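Local coordinates for RimK domain protein ATP-grasp (Sphaerobacter thermophilus, PDB 5I47), which probably acts as an ATP-dependent ligase of the RimK/LysX branch of the ATP-grasp superfamily, joining a carboxylate to an amino group, at residues R13-E18 with D256-S261; R6-A11 with V53-R58; A26-E31 with I271-L276. One frame throughout, in Å; residues are numbered along the deposited sequence.

Contact 1: R13-E18 with D256-S261; sequences RLRVEE and DFRSLS
Glu17 and Phe257 meet through two bends: the Glu17 chain turns at chi2 (88°), while the first torsion of Phe257 (56°) sets its CG between the backbone N and the carbonyl carbon. The aliphatic part of Glu17 is thereby laid over one face of the ring, with CG 3.5 Å from the Phe257 ring centroid and only 9° off its normal. This is a CH-pi contact, in which Glu17 CB joins at 3.5 Å from Phe257 CZ, and the carboxylate plane stands steeply to the ring. A phenylalanine suits the place because its flat face accepts methylenes while leaving the charge at their end to polar partners. In its place an alanine would take away that face, and the Glu17 chain would probably be freer to swing its carboxylate off the arginines.

That carboxylate lies over one face of the Arg258 guanidinium. Glu17 OE1 is 3.5 Å from Arg258 NH2, but no N-H points at it, so the attraction is of charge alone. Arg15 NH1 makes a closer salt bridge to the same OE1, at 3.0 Å. Glu17 OE1 thus faces both guanidinium groups, whose Arg15 NH1 and Arg258 NH2 come within 3.0 Å of each other; its charge probably makes that approach tolerable. Val16 crosses Arg258 at about a right angle, its CG2 3.3 Å from Arg258 NH1.

Arg15 stands at the N-cap position of helix 16-27, and its backbone N donates to Glu18 OE1 on that oxygen's anti lone pair (3.1 Å). Glu18 has a second partner in Arg58. Arg15, Glu17, Glu18 and Arg258 form one salt-bridge network across the starts of helices 16-27 and 258-262. Because Glu17 is buried among these positive groups, near a helix N-terminus, its negative charge is probably stabilised.

Contact 2: R6-A11 with V53-R58; sequences RVALLA and VAALDR
Strands 6-10 and 54-57 run parallel, axes 4.7 Å apart at closest and 22° from each other, and five backbone hydrogen bonds join the two segments. Ala8 both takes from and gives to the partner: its N donates to Ala54 O at 2.9 Å and its O accepts from Leu56 N at 2.7 Å. Leu10 does the same with Leu56 and Arg58, and Arg6 O closes the end of the pairing with Val53 N.

Small residues suit the tightest pairing, where Ala8 CB and Ala55 CB are 4.0 Å apart. Beside them Leu10 sends CD1 to 4.1 Å from Ala55 CB. On the other face Leu9 and Leu56 lie side by side and point the same way, meeting at their CD2 methyls (4.1 Å). At the C-terminal end Ala11 CB rests 3.8 Å from Arg58 CB. The Arg58 chain then folds at chi2 (-73°) and again at chi3, which carries the guanidinium away to a salt bridge with Glu18 and to the carbonyls of Leu254 and Val255. Asp57 is likewise engaged elsewhere, by Arg65.

Strand 6-10 lies inside the parallel sheet of the preATP-grasp domain, a Rossmann-like layer, and uses Val7 and Leu9 to bond strand 31-35 on its far edge. The face bearing Val7, Leu9 and Leu56 is covered by helix 16-27 and by helix 267-275 with Leu276, whereas Leu10 packs on Leu68 and Leu72 of helix 63-74.

Contact 3: A26-E31 with I271-L276; sequences AARGHE and IADFVL
Arg28 reaches for Asp273 with a straight arm. Its CG lies beside the backbone N, and the chain is extended from there to NE (chi3 -179°), which puts the guanidinium edge at the carboxylate. Arg28 NE donates to Asp273 OD1 over 2.7 Å, a hydrogen bond within a salt bridge. The oxygen lies close to the guanidinium plane, yet the nitrogen stands 51° out of the carboxylate plane; the two flat groups are also steeply turned to each other, not a coplanar, two-bond pair. NH2 stays 3.6 Å from Asp273 OD2, and NH1 turns back to the carbonyl of Ala24 in the helix just before it, which fixes the rotation of the group.

Arg28 CD is 3.7 Å from Ala272 CB, and that methyl lies over one guanidinium face; alanine is small enough here for the arginine to slide by toward the charge. His30 and Leu276 come from opposite directions. CD2 of Leu276 sits over one face of the imidazole, 3.8 Å from the His30 ring centroid and 17° off its normal, a CH-pi contact displaced toward the rim near CD2. The other Leu276 methyl, CD1, comes within 3.7 Å of His30 CD2, and both methyls lie on the same side of the imidazole plane. His30 ND1 has a weak hydrogen bond to Ala5 O.

Both segments leave helices at this surface contact. Gly29, at positive phi, is the C-prime residue of a Schellman motif; at these backbone angles a side chain would be jammed against the preceding carbonyl O, which calls for glycine. This terminator ends helix 16-27 and sets Arg28 and His30 against the end of helix 267-275, where the preATP-grasp domain meets the C-terminal part of the chain.

Contact 2 is the buried core, a parallel pairing made chiefly by backbone bonds and aliphatic side chains within one domain. Contacts 1 and 3 instead join the preATP-grasp domain to the C-terminal part of the chain, at the two ends of helix 16-27: the first at its start, partly buried and rich in charge, the second at its finish, on the surface, with a single salt bridge and a CH-pi contact. Arg58 ties contact 2 to contact 1 through Glu18. Helix 267-275 does the same for contact 3, its Ile271 and Val275 packing on Leu56 and Ala54, while Val7 continues the sheet to Glu31.

Contact 1: R13-E18 with D256-S261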
loop_
_atom_site.group_PDB
_atom_site.type_symbol
_atom_site.label_atom_id
_atom_site.label_comp_id
_atom_site.label_asym_id
_atom_site.label_seq_id
_atom_site.Cartn_x
_atom_site.Cartn_y
_atom_site.Cartn_z
ATOM N N ARG B 13 -8.150 -21.263 9.186
ATOM C CA ARG B 13 -8.768 -22.383 9.883
ATOM C C ARG B 13 -10.138 -21.955 10.385
ATOM O O ARG B 13 -10.355 -20.784 10.715
ATOM C CB ARG B 13 -7.897 -22.874 11.046
ATOM C CG ARG B 13 -7.565 -21.815 12.080
ATOM C CD ARG B 13 -6.624 -22.371 13.133
ATOM N NE ARG B 13 -6.949 -21.859 14.457
ATOM C CZ ARG B 13 -7.895 -22.369 15.239
ATOM N NH1 ARG B 13 -8.615 -23.408 14.832
ATOM N NH2 ARG B 13 -8.126 -21.837 16.427
ATOM N N LEU B 14 -11.059 -22.915 10.433
ATOM C CA LEU B 14 -12.430 -22.645 10.849
ATOM C C LEU B 14 -12.494 -22.484 12.363
ATOM O O LEU B 14 -12.104 -23.389 13.108
ATOM C CB LEU B 14 -13.356 -23.770 10.392
ATOM C CG LEU B 14 -13.420 -24.037 8.886
ATOM C CD1 LEU B 14 -14.376 -25.176 8.584
ATOM C CD2 LEU B 14 -13.832 -22.782 8.131
ATOM N N ARG B 15 -12.984 -21.331 12.816
ATOM C CA ARG B 15 -13.277 -21.086 14.214
ATOM C C ARG B 15 -14.793 -20.974 14.387
ATOM O O ARG B 15 -15.560 -21.348 13.486
ATOM C CB ARG B 15 -12.534 -19.836 14.687
ATOM C CG ARG B 15 -11.022 -19.954 14.688
ATOM C CD ARG B 15 -10.388 -18.588 14.890
ATOM N NE ARG B 15 -10.979 -17.588 14.000
ATOM C CZ ARG B 15 -11.762 -16.588 14.400
ATOM N NH1 ARG B 15 -12.047 -16.435 15.686
ATOM N NH2 ARG B 15 -12.255 -15.734 13.512
ATOM N N VAL B 16 -15.221 -20.445 15.536
ATOM C CA VAL B 16 -16.647 -20.383 15.856
ATOM C C VAL B 16 -17.391 -19.532 14.832
ATOM O O VAL B 16 -18.455 -19.918 14.335
ATOM C CB VAL B 16 -16.852 -19.858 17.287
ATOM C CG1 VAL B 16 -18.291 -19.417 17.494
ATOM C CG2 VAL B 16 -16.486 -20.931 18.301
ATOM N N GLU B 17 -16.846 -18.357 14.505
ATOM C CA GLU B 17 -17.505 -17.492 13.530
ATOM C C GLU B 17 -17.606 -18.168 12.168
ATOM O O GLU B 17 -18.611 -18.015 11.464
ATOM C CB GLU B 17 -16.761 -16.161 13.415
ATOM C CG GLU B 17 -16.903 -15.249 14.629
ATOM C CD GLU B 17 -15.845 -15.510 15.686
ATOM O OE1 GLU B 17 -15.088 -16.497 15.541
ATOM O OE2 GLU B 17 -15.766 -14.723 16.656
ATOM N N GLU B 18 -16.583 -18.939 11.790
ATOM C CA GLU B 18 -16.580 -19.570 10.473
ATOM C C GLU B 18 -17.650 -20.651 10.363
ATOM O O GLU B 18 -18.284 -20.797 9.312
ATOM C CB GLU B 18 -15.196 -20.142 10.166
ATOM C CG GLU B 18 -14.213 -19.125 9.598
ATOM C CD GLU B 18 -13.819 -18.062 10.605
ATOM O OE1 GLU B 18 -13.311 -18.426 11.687
ATOM O OE2 GLU B 18 -14.027 -16.861 10.321
ATOM N N ASP B 256 -14.174 -11.033 14.787
ATOM C CA ASP B 256 -14.802 -11.558 15.994
ATOM C C ASP B 256 -16.220 -11.007 16.094
ATOM O O ASP B 256 -16.413 -9.836 16.437
ATOM C CB ASP B 256 -13.999 -11.184 17.239
ATOM C CG ASP B 256 -12.505 -11.286 17.025
ATOM O OD1 ASP B 256 -12.050 -12.298 16.448
ATOM O OD2 ASP B 256 -11.786 -10.347 17.430
ATOM N N PHE B 257 -17.212 -11.844 15.795
ATOM C CA PHE B 257 -18.595 -11.551 16.154
ATOM C C PHE B 257 -19.163 -12.652 17.042
ATOM O O PHE B 257 -20.364 -12.932 17.019
ATOM C CB PHE B 257 -19.463 -11.319 14.916
ATOM C CG PHE B 257 -19.455 -12.449 13.923
ATOM C CD1 PHE B 257 -20.402 -13.459 13.991
ATOM C CD2 PHE B 257 -18.534 -12.473 12.889
ATOM C CE1 PHE B 257 -20.413 -14.484 13.063
ATOM C CE2 PHE B 257 -18.536 -13.497 11.960
ATOM C CZ PHE B 257 -19.478 -14.502 12.046
ATOM N N ARG B 258 -18.289 -13.271 17.840
ATOM C CA ARG B 258 -18.697 -14.323 18.766
ATOM C C ARG B 258 -19.639 -13.782 19.834
ATOM O O ARG B 258 -20.741 -14.305 20.034
ATOM C CB ARG B 258 -17.454 -14.934 19.414
ATOM C CG ARG B 258 -17.503 -16.428 19.650
ATOM C CD ARG B 258 -16.237 -16.885 20.361
ATOM N NE ARG B 258 -15.030 -16.442 19.668
ATOM C CZ ARG B 258 -14.173 -17.253 19.054
ATOM N NH1 ARG B 258 -14.377 -18.562 19.053
ATOM N NH2 ARG B 258 -13.103 -16.757 18.452
ATOM N N SER B 259 -19.209 -12.726 20.533
ATOM C CA SER B 259 -19.991 -12.183 21.638
ATOM C C SER B 259 -21.356 -11.692 21.173
ATOM O O SER B 259 -22.367 -11.919 21.848
ATOM C CB SER B 259 -19.217 -11.048 22.310
ATOM O OG SER B 259 -20.043 -10.324 23.206
ATOM N N LEU B 260 -21.406 -11.017 20.023
ATOM C CA LEU B 260 -22.671 -10.458 19.557
ATOM C C LEU B 260 -23.637 -11.557 19.132
ATOM O O LEU B 260 -24.843 -11.458 19.382
ATOM C CB LEU B 260 -22.422 -9.476 18.413
ATOM C CG LEU B 260 -23.592 -8.545 18.091
ATOM C CD1 LEU B 260 -23.971 -7.723 19.313
ATOM C CD2 LEU B 260 -23.262 -7.638 16.913
ATOM N N SER B 261 -23.129 -12.615 18.492
ATOM C CA SER B 261 -23.963 -13.771 18.181
ATOM C C SER B 261 -24.495 -14.444 19.437
ATOM O O SER B 261 -25.554 -15.080 19.391
ATOM C CB SER B 261 -23.180 -14.786 17.349
ATOM O OG SER B 261 -23.213 -14.459 15.974
#

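Contact 2: R6-A11 with V53-R58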
loop_
_atom_site.group_PDB
_atom_site.type_symbol
_atom_site.label_atom_id
_atom_site.label_comp_id
_atom_site.label_asym_id
_atom_site.label_seq_id
_atom_site.Cartn_x
_atom_site.Cartn_y
_atom_site.Cartn_z
ATOM N N ARG B 6 -21.131 -22.314 -4.590
ATOM C CA ARG B 6 -20.385 -22.347 -3.342
ATOM C C ARG B 6 -19.892 -20.949 -2.989
ATOM O O ARG B 6 -19.946 -20.020 -3.798
ATOM C CB ARG B 6 -19.200 -23.317 -3.433
ATOM C CG ARG B 6 -19.561 -24.701 -3.947
ATOM C CD ARG B 6 -18.335 -25.591 -3.963
ATOM N NE ARG B 6 -17.315 -25.090 -4.879
ATOM C CZ ARG B 6 -16.008 -25.247 -4.695
ATOM N NH1 ARG B 6 -15.149 -24.759 -5.581
ATOM N NH2 ARG B 6 -15.560 -25.878 -3.618
ATOM N N VAL B 7 -19.398 -20.813 -1.760
ATOM C CA VAL B 7 -18.898 -19.547 -1.235
ATOM C C VAL B 7 -17.564 -19.806 -0.549
ATOM O O VAL B 7 -17.449 -20.731 0.263
ATOM C CB VAL B 7 -19.899 -18.904 -0.255
ATOM C CG1 VAL B 7 -19.229 -17.808 0.555
ATOM C CG2 VAL B 7 -21.098 -18.351 -1.009
ATOM N N ALA B 8 -16.560 -18.991 -0.871
ATOM C CA ALA B 8 -15.221 -19.150 -0.317
ATOM C C ALA B 8 -15.080 -18.350 0.974
ATOM O O ALA B 8 -15.421 -17.163 1.016
ATOM C CB ALA B 8 -14.165 -18.706 -1.328
ATOM N N LEU B 9 -14.575 -19.006 2.021
ATOM C CA LEU B 9 -14.275 -18.373 3.308
ATOM C C LEU B 9 -12.756 -18.237 3.401
ATOM O O LEU B 9 -12.057 -19.162 3.814
ATOM C CB LEU B 9 -14.829 -19.181 4.484
ATOM C CG LEU B 9 -16.335 -19.400 4.650
ATOM C CD1 LEU B 9 -16.597 -20.233 5.906
ATOM C CD2 LEU B 9 -17.092 -18.078 4.710
ATOM N N LEU B 10 -12.251 -17.068 3.008
ATOM C CA LEU B 10 -10.818 -16.802 3.011
ATOM C C LEU B 10 -10.298 -16.749 4.439
ATOM O O LEU B 10 -10.344 -15.700 5.091
ATOM C CB LEU B 10 -10.510 -15.494 2.278
ATOM C CG LEU B 10 -10.956 -15.441 0.818
ATOM C CD1 LEU B 10 -10.643 -14.086 0.194
ATOM C CD2 LEU B 10 -10.292 -16.562 0.040
ATOM N N ALA B 11 -9.812 -17.881 4.936
ATOM C CA ALA B 11 -9.338 -17.979 6.306
ATOM C C ALA B 11 -8.308 -19.092 6.369
ATOM O O ALA B 11 -8.153 -19.878 5.431
ATOM C CB ALA B 11 -10.491 -18.235 7.283
ATOM N N VAL B 53 -19.185 -18.365 -6.243
ATOM C CA VAL B 53 -20.002 -17.207 -6.580
ATOM C C VAL B 53 -19.606 -15.983 -5.768
ATOM O O VAL B 53 -19.951 -14.857 -6.151
ATOM C CB VAL B 53 -21.492 -17.526 -6.379
ATOM C CG1 VAL B 53 -21.837 -18.836 -7.071
ATOM C CG2 VAL B 53 -21.829 -17.592 -4.897
ATOM N N ALA B 54 -18.881 -16.169 -4.668
ATOM C CA ALA B 54 -18.438 -15.066 -3.827
ATOM C C ALA B 54 -17.339 -15.567 -2.903
ATOM O O ALA B 54 -17.209 -16.771 -2.657
ATOM C CB ALA B 54 -19.597 -14.477 -3.016
ATOM N N ALA B 55 -16.541 -14.625 -2.401
ATOM C CA ALA B 55 -15.531 -14.896 -1.391
ATOM C C ALA B 55 -15.736 -13.945 -0.223
ATOM O O ALA B 55 -16.107 -12.783 -0.416
ATOM C CB ALA B 55 -14.113 -14.744 -1.947
ATOM N N LEU B 56 -15.511 -14.443 0.989
ATOM C CA LEU B 56 -15.671 -13.645 2.200
ATOM C C LEU B 56 -14.363 -13.700 2.974
ATOM O O LEU B 56 -13.987 -14.757 3.490
ATOM C CB LEU B 56 -16.841 -14.151 3.042
ATOM C CG LEU B 56 -17.082 -13.499 4.406
ATOM C CD1 LEU B 56 -17.323 -12.008 4.267
ATOM C CD2 LEU B 56 -18.257 -14.169 5.095
ATOM N N ASP B 57 -13.663 -12.571 3.046
ATOM C CA ASP B 57 -12.375 -12.528 3.728
ATOM C C ASP B 57 -12.606 -12.541 5.231
ATOM O O ASP B 57 -13.153 -11.585 5.793
ATOM C CB ASP B 57 -11.585 -11.294 3.302
ATOM C CG ASP B 57 -10.119 -11.379 3.685
ATOM O OD1 ASP B 57 -9.799 -11.995 4.719
ATOM O OD2 ASP B 57 -9.282 -10.830 2.945
ATOM N N ARG B 58 -12.188 -13.625 5.882
ATOM C CA ARG B 58 -12.335 -13.801 7.318
ATOM C C ARG B 58 -11.040 -13.525 8.069
ATOM O O ARG B 58 -10.907 -13.919 9.234
ATOM C CB ARG B 58 -12.836 -15.214 7.624
ATOM C CG ARG B 58 -14.180 -15.545 6.999
ATOM C CD ARG B 58 -15.302 -14.814 7.709
ATOM N NE ARG B 58 -15.171 -14.945 9.155
ATOM C CZ ARG B 58 -15.074 -13.922 9.995
ATOM N NH1 ARG B 58 -15.119 -12.678 9.539
ATOM N NH2 ARG B 58 -14.948 -14.144 11.297
#

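Contact 3: A26-E31 with I271-L276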
loop_
_atom_site.group_PDB
_atom_site.type_symbol
_atom_site.label_atom_id
_atom_site.label_comp_id
_atom_site.label_asym_id
_atom_site.label_seq_id
_atom_site.Cartn_x
_atom_site.Cartn_y
_atom_site.Cartn_z
ATOM N N ALA B 26 -25.376 -22.450 4.367
ATOM C CA ALA B 26 -26.089 -23.684 4.055
ATOM C C ALA B 26 -27.596 -23.483 4.154
ATOM O O ALA B 26 -28.354 -24.004 3.327
ATOM C CB ALA B 26 -25.634 -24.809 4.984
ATOM N N ALA B 27 -28.045 -22.718 5.153
ATOM C CA ALA B 27 -29.460 -22.397 5.283
ATOM C C ALA B 27 -29.981 -21.600 4.096
ATOM O O ALA B 27 -31.183 -21.645 3.812
ATOM C CB ALA B 27 -29.705 -21.624 6.579
ATOM N N ARG B 28 -29.111 -20.879 3.394
ATOM C CA ARG B 28 -29.501 -20.082 2.240
ATOM C C ARG B 28 -29.141 -20.748 0.919
ATOM O O ARG B 28 -29.170 -20.088 -0.124
ATOM C CB ARG B 28 -28.873 -18.690 2.327
ATOM C CG ARG B 28 -29.500 -17.829 3.411
ATOM C CD ARG B 28 -28.604 -16.682 3.840
ATOM N NE ARG B 28 -29.223 -15.893 4.905
ATOM C CZ ARG B 28 -29.233 -16.248 6.187
ATOM N NH1 ARG B 28 -28.658 -17.379 6.568
ATOM N NH2 ARG B 28 -29.820 -15.474 7.091
ATOM N N GLY B 29 -28.800 -22.035 0.939
ATOM C CA GLY B 29 -28.619 -22.794 -0.282
ATOM C C GLY B 29 -27.246 -22.733 -0.909
ATOM O O GLY B 29 -27.129 -22.951 -2.120
ATOM N N HIS B 30 -26.200 -22.457 -0.131
ATOM C CA HIS B 30 -24.849 -22.370 -0.664
ATOM C C HIS B 30 -23.884 -23.091 0.263
ATOM O O HIS B 30 -24.018 -23.025 1.488
ATOM C CB HIS B 30 -24.415 -20.911 -0.849
ATOM C CG HIS B 30 -25.152 -20.197 -1.938
ATOM N ND1 HIS B 30 -24.767 -20.255 -3.261
ATOM C CD2 HIS B 30 -26.253 -19.410 -1.901
ATOM C CE1 HIS B 30 -25.598 -19.534 -3.992
ATOM N NE2 HIS B 30 -26.509 -19.010 -3.191
ATOM N N GLU B 31 -22.912 -23.781 -0.325
ATOM C CA GLU B 31 -21.920 -24.528 0.445
ATOM C C GLU B 31 -20.715 -23.626 0.688
ATOM O O GLU B 31 -19.911 -23.386 -0.215
ATOM C CB GLU B 31 -21.518 -25.805 -0.284
ATOM C CG GLU B 31 -20.464 -26.620 0.447
ATOM C CD GLU B 31 -19.698 -27.543 -0.478
ATOM O OE1 GLU B 31 -20.007 -27.564 -1.688
ATOM O OE2 GLU B 31 -18.784 -28.243 0.005
ATOM N N ILE B 271 -24.541 -11.353 7.493
ATOM C CA ILE B 271 -23.372 -11.415 6.621
ATOM C C ILE B 271 -23.660 -12.290 5.409
ATOM O O ILE B 271 -23.346 -11.924 4.270
ATOM C CB ILE B 271 -22.146 -11.912 7.405
ATOM C CG1 ILE B 271 -21.752 -10.887 8.469
ATOM C CG2 ILE B 271 -20.983 -12.189 6.468
ATOM C CD1 ILE B 271 -20.472 -11.213 9.186
ATOM N N ALA B 272 -24.273 -13.455 5.632
ATOM C CA ALA B 272 -24.631 -14.327 4.518
ATOM C C ALA B 272 -25.617 -13.652 3.576
ATOM O O ALA B 272 -25.557 -13.865 2.359
ATOM C CB ALA B 272 -25.210 -15.639 5.043
ATOM N N ASP B 273 -26.530 -12.839 4.115
ATOM C CA ASP B 273 -27.435 -12.075 3.263
ATOM C C ASP B 273 -26.679 -11.017 2.471
ATOM O O ASP B 273 -26.927 -10.832 1.276
ATOM C CB ASP B 273 -28.536 -11.424 4.103
ATOM C CG ASP B 273 -29.577 -12.421 4.585
ATOM O OD1 ASP B 273 -29.779 -13.452 3.906
ATOM O OD2 ASP B 273 -30.199 -12.168 5.642
ATOM N N PHE B 274 -25.748 -10.313 3.119
ATOM C CA PHE B 274 -24.998 -9.275 2.424
ATOM C C PHE B 274 -24.122 -9.852 1.318
ATOM O O PHE B 274 -23.871 -9.174 0.317
ATOM C CB PHE B 274 -24.150 -8.486 3.425
ATOM C CG PHE B 274 -23.374 -7.357 2.806
ATOM C CD1 PHE B 274 -24.022 -6.218 2.351
ATOM C CD2 PHE B 274 -21.993 -7.430 2.687
ATOM C CE1 PHE B 274 -23.310 -5.181 1.780
ATOM C CE2 PHE B 274 -21.275 -6.392 2.118
ATOM C CZ PHE B 274 -21.935 -5.267 1.667
ATOM N N VAL B 275 -23.666 -11.097 1.467
ATOM C CA VAL B 275 -22.761 -11.684 0.481
ATOM C C VAL B 275 -23.523 -12.143 -0.759
ATOM O O VAL B 275 -23.033 -12.008 -1.885
ATOM C CB VAL B 275 -21.962 -12.835 1.125
ATOM C CG1 VAL B 275 -21.211 -13.627 0.073
ATOM C CG2 VAL B 275 -20.988 -12.291 2.161
ATOM N N LEU B 276 -24.727 -12.681 -0.583
ATOM C CA LEU B 276 -25.538 -13.192 -1.683
ATOM C C LEU B 276 -26.723 -12.260 -1.894
ATOM O O LEU B 276 -27.542 -12.081 -0.988
ATOM C CB LEU B 276 -26.033 -14.609 -1.390
ATOM C CG LEU B 276 -25.095 -15.578 -0.663
ATOM C CD1 LEU B 276 -25.889 -16.485 0.258
ATOM C CD2 LEU B 276 -24.297 -16.402 -1.656
#